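Local structure of protein BONZAI 1 (Arabidopsis thaliana, 6KXT) at residues P80-C85 with I97-K102; G116-L121 with K132-V137. The protein restrains cell death and defence responses as a copine that binds phospholipids in a calcium-dependent way, the present chain holding its second C2 domain. All blocks are in the same frame, centred on the assembly; numbering follows the deposited sequence.

Contact 1 of 2, residues P80-C85 with I97-K102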
ATOM      1  N   PRO A  80     -10.549   4.934   3.209  1.00 16.50           N
ATOM      2  CA  PRO A  80      -9.093   4.990   3.201  1.00 16.73           C
ATOM      3  C   PRO A  80      -8.519   3.779   3.931  1.00 17.72           C
ATOM      4  O   PRO A  80      -9.044   3.347   4.956  1.00 18.07           O
ATOM      5  CB  PRO A  80      -8.768   6.274   3.966  1.00 20.64           C
ATOM      6  CG  PRO A  80     -10.022   7.131   3.796  1.00 24.32           C
ATOM      7  CD  PRO A  80     -11.167   6.156   3.729  1.00 21.94           C
ATOM      8  N   VAL A  81      -7.428   3.245   3.390  1.00 16.83           N
ATOM      9  CA  VAL A  81      -6.566   2.270   4.085  1.00 13.28           C
ATOM     10  C   VAL A  81      -5.159   2.876   4.149  1.00 14.65           C
ATOM     11  O   VAL A  81      -4.877   3.876   3.502  1.00 14.95           O
ATOM     12  CB  VAL A  81      -6.529   0.885   3.428  1.00 15.85           C
ATOM     13  CG1 VAL A  81      -7.931   0.285   3.379  1.00 16.27           C
ATOM     14  CG2 VAL A  81      -5.928   0.923   2.031  1.00 17.22           C
ATOM     15  N   ILE A  82      -4.331   2.328   5.006  1.00 16.13           N
ATOM     16  CA  ILE A  82      -2.906   2.699   5.097  1.00 14.02           C
ATOM     17  C   ILE A  82      -2.110   1.720   4.282  1.00 14.40           C
ATOM     18  O   ILE A  82      -2.316   0.490   4.374  1.00 15.46           O
ATOM     19  CB  ILE A  82      -2.388   2.709   6.541  1.00 17.25           C
ATOM     20  CG1 ILE A  82      -3.238   3.600   7.431  1.00 25.51           C
ATOM     21  CG2 ILE A  82      -0.952   3.135   6.507  1.00 21.78           C
ATOM     22  CD1 ILE A  82      -3.263   4.948   6.958  1.00 21.60           C
ATOM     23  N   ILE A  83      -1.146   2.245   3.512  1.00 14.91           N
ATOM     24  CA  ILE A  83      -0.195   1.400   2.736  1.00 12.92           C
ATOM     25  C   ILE A  83       1.174   1.856   3.152  1.00 13.79           C
ATOM     26  O   ILE A  83       1.494   3.019   2.964  1.00 14.32           O
ATOM     27  CB  ILE A  83      -0.407   1.488   1.219  1.00 14.85           C
ATOM     28  CG1 ILE A  83      -1.862   1.167   0.874  1.00 15.57           C
ATOM     29  CG2 ILE A  83       0.544   0.543   0.509  1.00 16.86           C
ATOM     30  CD1 ILE A  83      -2.333   1.762  -0.436  1.00 23.54           C
ATOM     31  N   GLU A  84       1.931   0.999   3.811  1.00 13.34           N
ATOM     32  CA  GLU A  84       3.278   1.381   4.268  1.00 13.27           C
ATOM     33  C   GLU A  84       4.301   0.467   3.636  1.00 14.39           C
ATOM     34  O   GLU A  84       4.143  -0.770   3.596  1.00 14.57           O
ATOM     35  CB  GLU A  84       3.400   1.278   5.784  1.00 17.51           C
ATOM     36  CG  GLU A  84       2.453   2.196   6.473  1.00 16.40           C
ATOM     37  CD  GLU A  84       2.961   2.709   7.802  1.00 16.12           C
ATOM     38  OE1 GLU A  84       3.080   1.884   8.750  1.00 19.38           O
ATOM     39  OE2 GLU A  84       3.136   3.953   7.862  1.00 16.83           O
ATOM     40  N   CYS A  85       5.381   1.079   3.168  1.00 13.32           N
ATOM     41  CA  CYS A  85       6.566   0.358   2.682  1.00 12.97           C
ATOM     42  C   CYS A  85       7.579   0.308   3.853  1.00 13.75           C
ATOM     43  O   CYS A  85       7.830   1.342   4.465  1.00 14.41           O
ATOM     44  CB  CYS A  85       7.115   1.069   1.461  1.00 13.43           C
ATOM     45  SG  CYS A  85       8.529   0.184   0.753  1.00 15.80           S
ATOM     46  N   ILE A  97       9.914   2.906   5.590  1.00 14.51           N
ATOM     47  CA  ILE A  97      10.385   3.609   4.376  1.00 14.78           C
ATOM     48  C   ILE A  97       9.395   4.711   4.003  1.00 13.90           C
ATOM     49  O   ILE A  97       9.860   5.806   3.678  1.00 15.57           O
ATOM     50  CB  ILE A  97      10.645   2.594   3.251  1.00 14.55           C
ATOM     51  CG1 ILE A  97      11.758   1.563   3.588  1.00 14.94           C
ATOM     52  CG2 ILE A  97      10.879   3.339   1.947  1.00 14.09           C
ATOM     53  CD1 ILE A  97      11.839   0.392   2.617  1.00 15.68           C
ATOM     54  N   GLY A  98       8.087   4.462   4.054  1.00 14.35           N
ATOM     55  CA  GLY A  98       7.133   5.513   3.661  1.00 14.46           C
ATOM     56  C   GLY A  98       5.702   5.043   3.830  1.00 13.41           C
ATOM     57  O   GLY A  98       5.469   3.838   3.876  1.00 13.51           O
ATOM     58  N   LYS A  99       4.803   6.017   3.950  1.00 13.13           N
ATOM     59  CA  LYS A  99       3.372   5.791   4.181  1.00 14.22           C
ATOM     60  C   LYS A  99       2.572   6.523   3.112  1.00 11.93           C
ATOM     61  O   LYS A  99       2.879   7.666   2.705  1.00 14.13           O
ATOM     62  CB  LYS A  99       3.037   6.426   5.543  1.00 18.81           C
ATOM     63  CG  LYS A  99       1.614   6.307   5.981  1.00 19.37           C
ATOM     64  CD  LYS A  99       1.445   6.888   7.372  1.00 18.34           C
ATOM     65  CE  LYS A  99       0.061   6.520   7.853  1.00 23.38           C
ATOM     66  NZ  LYS A  99      -0.225   7.181   9.128  1.00 20.12           N
ATOM     67  N   VAL A 100       1.480   5.881   2.729  1.00 13.83           N
ATOM     68  CA  VAL A 100       0.376   6.448   1.911  1.00 14.70           C
ATOM     69  C   VAL A 100      -0.963   6.134   2.597  1.00 14.24           C
ATOM     70  O   VAL A 100      -1.063   5.091   3.250  1.00 15.18           O
ATOM     71  CB  VAL A 100       0.508   5.820   0.505  1.00 20.42           C
ATOM     72  CG1 VAL A 100      -0.776   5.832  -0.294  1.00 25.91           C
ATOM     73  CG2 VAL A 100       1.700   6.456  -0.237  1.00 16.99           C
ATOM     74  N   GLN A 101      -1.900   7.034   2.482  1.00 14.99           N
ATOM     75  CA  GLN A 101      -3.287   6.825   2.935  1.00 16.14           C
ATOM     76  C   GLN A 101      -4.209   7.041   1.743  1.00 17.02           C
ATOM     77  O   GLN A 101      -4.339   8.175   1.275  1.00 21.21           O
ATOM     78  CB  GLN A 101      -3.600   7.690   4.145  1.00 18.26           C
ATOM     79  CG  GLN A 101      -5.064   7.528   4.560  1.00 23.72           C
ATOM     80  CD  GLN A 101      -5.448   8.316   5.788  1.00 28.25           C
ATOM     81  OE1 GLN A 101      -4.643   8.520   6.685  1.00 33.60           O
ATOM     82  NE2 GLN A 101      -6.696   8.739   5.825  1.00 39.40           N
ATOM     83  N   LYS A 102      -4.797   5.962   1.241  1.00 15.61           N
ATOM     84  CA  LYS A 102      -5.589   5.969  -0.007  1.00 19.07           C
ATOM     85  C   LYS A 102      -6.676   4.913   0.125  1.00 15.43           C
ATOM     86  O   LYS A 102      -6.421   3.856   0.675  1.00 15.97           O
ATOM     87  CB  LYS A 102      -4.719   5.581  -1.207  1.00 21.37           C
ATOM     88  CG  LYS A 102      -3.709   6.620  -1.662  1.00 24.77           C
ATOM     89  CD  LYS A 102      -4.327   7.604  -2.629  1.00 25.61           C
ATOM     90  CE  LYS A 102      -3.600   8.921  -2.702  1.00 24.90           C
ATOM     91  NZ  LYS A 102      -3.818   9.740  -1.491  1.00 27.52           N
TER
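Ile82, Glu84, Lys99 and Gln101 meet on one face of an antiparallel pair of strands, 81-85 and 97-102, whose axes approach to 4.7 Å. Lys99 runs between Glu84 and Ile82. Its CG lies anti to the backbone N (chi1 -180°) and the chain stays extended from there. CB and CG pass the carboxylate of Glu84, with OE2 3.4 Å from Lys99 CG, and CD skirts the same oxygen. CE then comes level with the branches of Ile82, 3.8 Å from CG2 and equally near CD1. The tip has moved on from the acid: NZ stays 4.8 Å from Glu84 OE2, so the opposite charges may attract weakly but form no salt bridge. Beyond it, the amide of Gln101 flanks Ile82 CD1 with OE1 and Pro80 CB with NE2.

The other face carries Val81, Ile83, Cys85, Val100 and Lys102. Ile83 touches Leu107 of helix 104-113, and Val100 meets Ile117 and Phe119 of strand 117-121, which places this face in the interior. Lys102 folds back on the strand, and its NZ donates to the preceding carbonyl, Gln101 O, at 3.2 Å.

Paired backbone bonds join Val81 with Lys102, Ile83 with Val100 and Cys85 with Gly98; Ile83 N to Val100 O is almost straight at 174°. At the far end the ladder slips. Cys85 O accepts from Ile97 N at 2.8 Å and from Gly98 N at 3.2 Å, both arriving from the same face of its carbonyl plane, while the sulfur packs against Ile97 CD1. Two residues opposite one make this a classic beta bulge, here within the hairpin 81-87/95-102 that closes one edge of a four-stranded sheet of the C2 beta-sandwich.

Contact 2 of 2, residues G116-L121 with K132-V137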
ATOM      1  N   GLY A 116       1.726   8.425  -9.923  1.00 11.99           N
ATOM      2  CA  GLY A 116       2.107   7.888  -8.618  1.00 12.19           C
ATOM      3  C   GLY A 116       1.630   8.763  -7.465  1.00 13.54           C
ATOM      4  O   GLY A 116       1.087   9.846  -7.667  1.00 14.43           O
ATOM      5  N   ILE A 117       1.868   8.272  -6.284  1.00 12.70           N
ATOM      6  CA  ILE A 117       1.622   9.007  -5.013  1.00 13.80           C
ATOM      7  C   ILE A 117       2.948   9.037  -4.251  1.00 13.46           C
ATOM      8  O   ILE A 117       3.492   7.944  -3.973  1.00 12.99           O
ATOM      9  CB  ILE A 117       0.434   8.427  -4.213  1.00 14.14           C
ATOM     10  CG1 ILE A 117       0.280   9.171  -2.888  1.00 18.91           C
ATOM     11  CG2 ILE A 117       0.549   6.948  -3.911  1.00 15.51           C
ATOM     12  CD1 ILE A 117      -0.197  10.531  -3.056  1.00 19.43           C
ATOM     13  N   ASN A 118       3.388  10.229  -3.863  1.00 13.33           N
ATOM     14  CA  ASN A 118       4.632  10.316  -3.078  1.00 13.13           C
ATOM     15  C   ASN A 118       4.424   9.730  -1.672  1.00 13.08           C
ATOM     16  O   ASN A 118       3.393  10.003  -1.042  1.00 15.13           O
ATOM     17  CB  ASN A 118       5.153  11.728  -2.993  1.00 14.81           C
ATOM     18  CG  ASN A 118       5.746  12.176  -4.311  1.00 14.98           C
ATOM     19  OD1 ASN A 118       5.041  12.362  -5.298  1.00 15.73           O
ATOM     20  ND2 ASN A 118       7.053  12.404  -4.336  1.00 15.03           N
ATOM     21  N   PHE A 119       5.367   8.958  -1.199  1.00 13.69           N
ATOM     22  CA  PHE A 119       5.387   8.531   0.202  1.00 13.01           C
ATOM     23  C   PHE A 119       5.582   9.732   1.116  1.00 14.91           C
ATOM     24  O   PHE A 119       6.242  10.708   0.721  1.00 15.93           O
ATOM     25  CB  PHE A 119       6.504   7.524   0.390  1.00 13.71           C
ATOM     26  CG  PHE A 119       6.225   6.123  -0.093  1.00 12.61           C
ATOM     27  CD1 PHE A 119       5.219   5.364   0.472  1.00 15.00           C
ATOM     28  CD2 PHE A 119       6.947   5.533  -1.110  1.00 13.89           C
ATOM     29  CE1 PHE A 119       4.947   4.053   0.065  1.00 13.61           C
ATOM     30  CE2 PHE A 119       6.688   4.230  -1.518  1.00 15.92           C
ATOM     31  CZ  PHE A 119       5.679   3.476  -0.930  1.00 13.72           C
ATOM     32  N   SER A 120       5.111   9.549   2.341  1.00 16.02           N
ATOM     33  CA  SER A 120       5.497  10.497   3.410  0.70 15.56           C
ATOM     34  C   SER A 120       5.820   9.787   4.700  1.00 16.45           C
ATOM     35  O   SER A 120       5.674   8.563   4.813  1.00 16.39           O
ATOM     36  CB  SER A 120       4.455  11.538   3.637  0.70 18.23           C
ATOM     37  OG  SER A 120       3.317  10.951   4.234  0.70 22.69           O
ATOM     38  N   LEU A 121       6.457  10.555   5.588  1.00 15.66           N
ATOM     39  CA  LEU A 121       6.828  10.027   6.931  1.00 16.90           C
ATOM     40  C   LEU A 121       6.141  10.899   7.959  1.00 18.28           C
ATOM     41  O   LEU A 121       6.244  12.126   7.871  1.00 18.88           O
ATOM     42  CB  LEU A 121       8.333  10.092   7.142  1.00 18.47           C
ATOM     43  CG  LEU A 121       9.095   9.066   6.325  1.00 19.13           C
ATOM     44  CD1 LEU A 121      10.600   9.333   6.435  1.00 21.24           C
ATOM     45  CD2 LEU A 121       8.770   7.626   6.724  1.00 20.63           C
ATOM     46  N   LYS A 132      10.752  11.805  -1.929  1.00 14.86           N
ATOM     47  CA  LYS A 132      10.885  11.742  -3.393  1.00 17.28           C
ATOM     48  C   LYS A 132      10.346  10.407  -3.910  1.00 15.34           C
ATOM     49  O   LYS A 132      10.011  10.367  -5.134  1.00 17.09           O
ATOM     50  CB  LYS A 132      12.343  11.942  -3.779  1.00 20.21           C
ATOM     51  CG  LYS A 132      12.810  13.356  -3.532  1.00 27.09           C
ATOM     52  CD  LYS A 132      14.228  13.574  -4.058  1.00 37.25           C
ATOM     53  CE  LYS A 132      14.751  14.958  -3.731  1.00 55.48           C
ATOM     54  NZ  LYS A 132      16.075  15.214  -4.348  1.00 62.84           N
ATOM     55  N   SER A 133      10.418   9.351  -3.112  1.00 15.61           N
ATOM     56  CA  SER A 133       9.940   8.023  -3.520  1.00 15.17           C
ATOM     57  C   SER A 133       8.431   8.064  -3.760  1.00 13.13           C
ATOM     58  O   SER A 133       7.701   8.842  -3.094  1.00 13.49           O
ATOM     59  CB  SER A 133      10.323   6.969  -2.568  1.00 14.21           C
ATOM     60  OG  SER A 133       9.894   7.276  -1.244  1.00 14.64           O
ATOM     61  N   GLN A 134       7.972   7.232  -4.682  1.00 13.15           N
ATOM     62  CA  GLN A 134       6.561   7.141  -5.133  1.00 13.78           C
ATOM     63  C   GLN A 134       6.088   5.710  -5.222  1.00 13.06           C
ATOM     64  O   GLN A 134       6.862   4.797  -5.499  1.00 13.77           O
ATOM     65  CB  GLN A 134       6.352   7.830  -6.473  1.00 14.17           C
ATOM     66  CG  GLN A 134       6.616   9.332  -6.379  1.00 14.52           C
ATOM     67  CD  GLN A 134       6.638  10.040  -7.703  1.00 14.54           C
ATOM     68  OE1 GLN A 134       7.199   9.511  -8.670  1.00 18.95           O
ATOM     69  NE2 GLN A 134       6.052  11.221  -7.755  1.00 15.17           N
ATOM     70  N   LEU A 135       4.802   5.534  -4.949  1.00 12.82           N
ATOM     71  CA  LEU A 135       4.040   4.299  -5.100  1.00 12.64           C
ATOM     72  C   LEU A 135       3.174   4.447  -6.349  1.00 11.57           C
ATOM     73  O   LEU A 135       2.522   5.486  -6.556  1.00 13.74           O
ATOM     74  CB  LEU A 135       3.124   4.064  -3.886  1.00 13.64           C
ATOM     75  CG  LEU A 135       2.249   2.815  -3.906  1.00 13.40           C
ATOM     76  CD1 LEU A 135       3.052   1.564  -3.749  1.00 14.45           C
ATOM     77  CD2 LEU A 135       1.202   2.877  -2.799  1.00 16.54           C
ATOM     78  N   PHE A 136       3.160   3.436  -7.169  1.00 12.41           N
ATOM     79  CA  PHE A 136       2.359   3.326  -8.389  1.00 12.94           C
ATOM     80  C   PHE A 136       1.490   2.088  -8.330  1.00 13.49           C
ATOM     81  O   PHE A 136       1.833   1.070  -7.660  1.00 12.83           O
ATOM     82  CB  PHE A 136       3.245   3.289  -9.627  1.00 12.78           C
ATOM     83  CG  PHE A 136       3.969   4.571  -9.920  1.00 12.14           C
ATOM     84  CD1 PHE A 136       5.172   4.872  -9.337  1.00 14.33           C
ATOM     85  CD2 PHE A 136       3.441   5.459 -10.867  1.00 13.90           C
ATOM     86  CE1 PHE A 136       5.805   6.093  -9.599  1.00 13.86           C
ATOM     87  CE2 PHE A 136       4.089   6.648 -11.141  1.00 15.72           C
ATOM     88  CZ  PHE A 136       5.257   6.958 -10.515  1.00 15.36           C
ATOM     89  N   VAL A 137       0.376   2.116  -9.062  1.00 13.02           N
ATOM     90  CA  VAL A 137      -0.602   1.011  -9.130  1.00 14.27           C
ATOM     91  C   VAL A 137      -0.519   0.482 -10.569  1.00 15.09           C
ATOM     92  O   VAL A 137      -1.075   1.120 -11.487  1.00 16.76           O
ATOM     93  CB  VAL A 137      -2.004   1.473  -8.727  1.00 14.40           C
ATOM     94  CG1 VAL A 137      -2.968   0.289  -8.809  1.00 15.17           C
ATOM     95  CG2 VAL A 137      -1.964   2.078  -7.343  1.00 13.77           C
TER
HETATM   96  O   HOH W   1       9.095  12.775  -6.381  1.00 22.63           O
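Ile117 and Leu135 exchange both backbone bonds of an antiparallel pair in the five-stranded sheet of the C2 beta-sandwich, and Phe119 N adds a third, to Ser133 O at 3.0 Å. The segments are splayed at 129°; the pairing runs from Ile117 to Phe119, and Ser120 and Leu121 no longer meet segment 132-137.

The tight side faces the interior. Phe119 CZ sits 4.0 Å from Leu135 CB, and Ile117 CG2 is about as close to the same carbon. Ser133 OG lies near the plane of the Phe119 ring at its edge, 3.4 Å from CD2. Cys20 of strand 13-21 touches both Phe119 and Leu135.

The reverse side is polar and partly exposed. Asn118 and Gln134 run side by side, pointing the same way, with their amide planes 69° apart. Gln134 NE2 donates to Asn118 OD1 in a nearly straight bond of 2.9 Å, keeping within its own amide plane but standing 40° out of that of Asn118. A water accepts from Asn118 ND2 and donates to Lys132 O, and ND2 also bonds Leu131 O. Farther along, Arg19 makes a cation-pi contact with Phe136. The latter's CG lies anti to the carbonyl carbon, which turns the end of the ring toward Gly116, whose CA rests over one face, 3.7 Å from the centroid.

Contacts 1 and 2 lie in the two opposed sheets of the sandwich, in series along the chain, with centres about 9 Å apart. Strand 117-121 bridges them: Lys99 N comes 2.8 Å from Ser120 O, a probable backbone hydrogen bond that ties the outermost strand of the four-stranded sheet to a strand of the other. Next to it the Phe119 ring enters the interior, with CD1 3.4 Å from Gly98 C and CZ 3.7 Å from Cys85 CB. The bulged end of contact 1 thus packs on an aromatic ring that also belongs to contact 2, and Leu135 reaching Ile83 extends this apolar junction between the sheets.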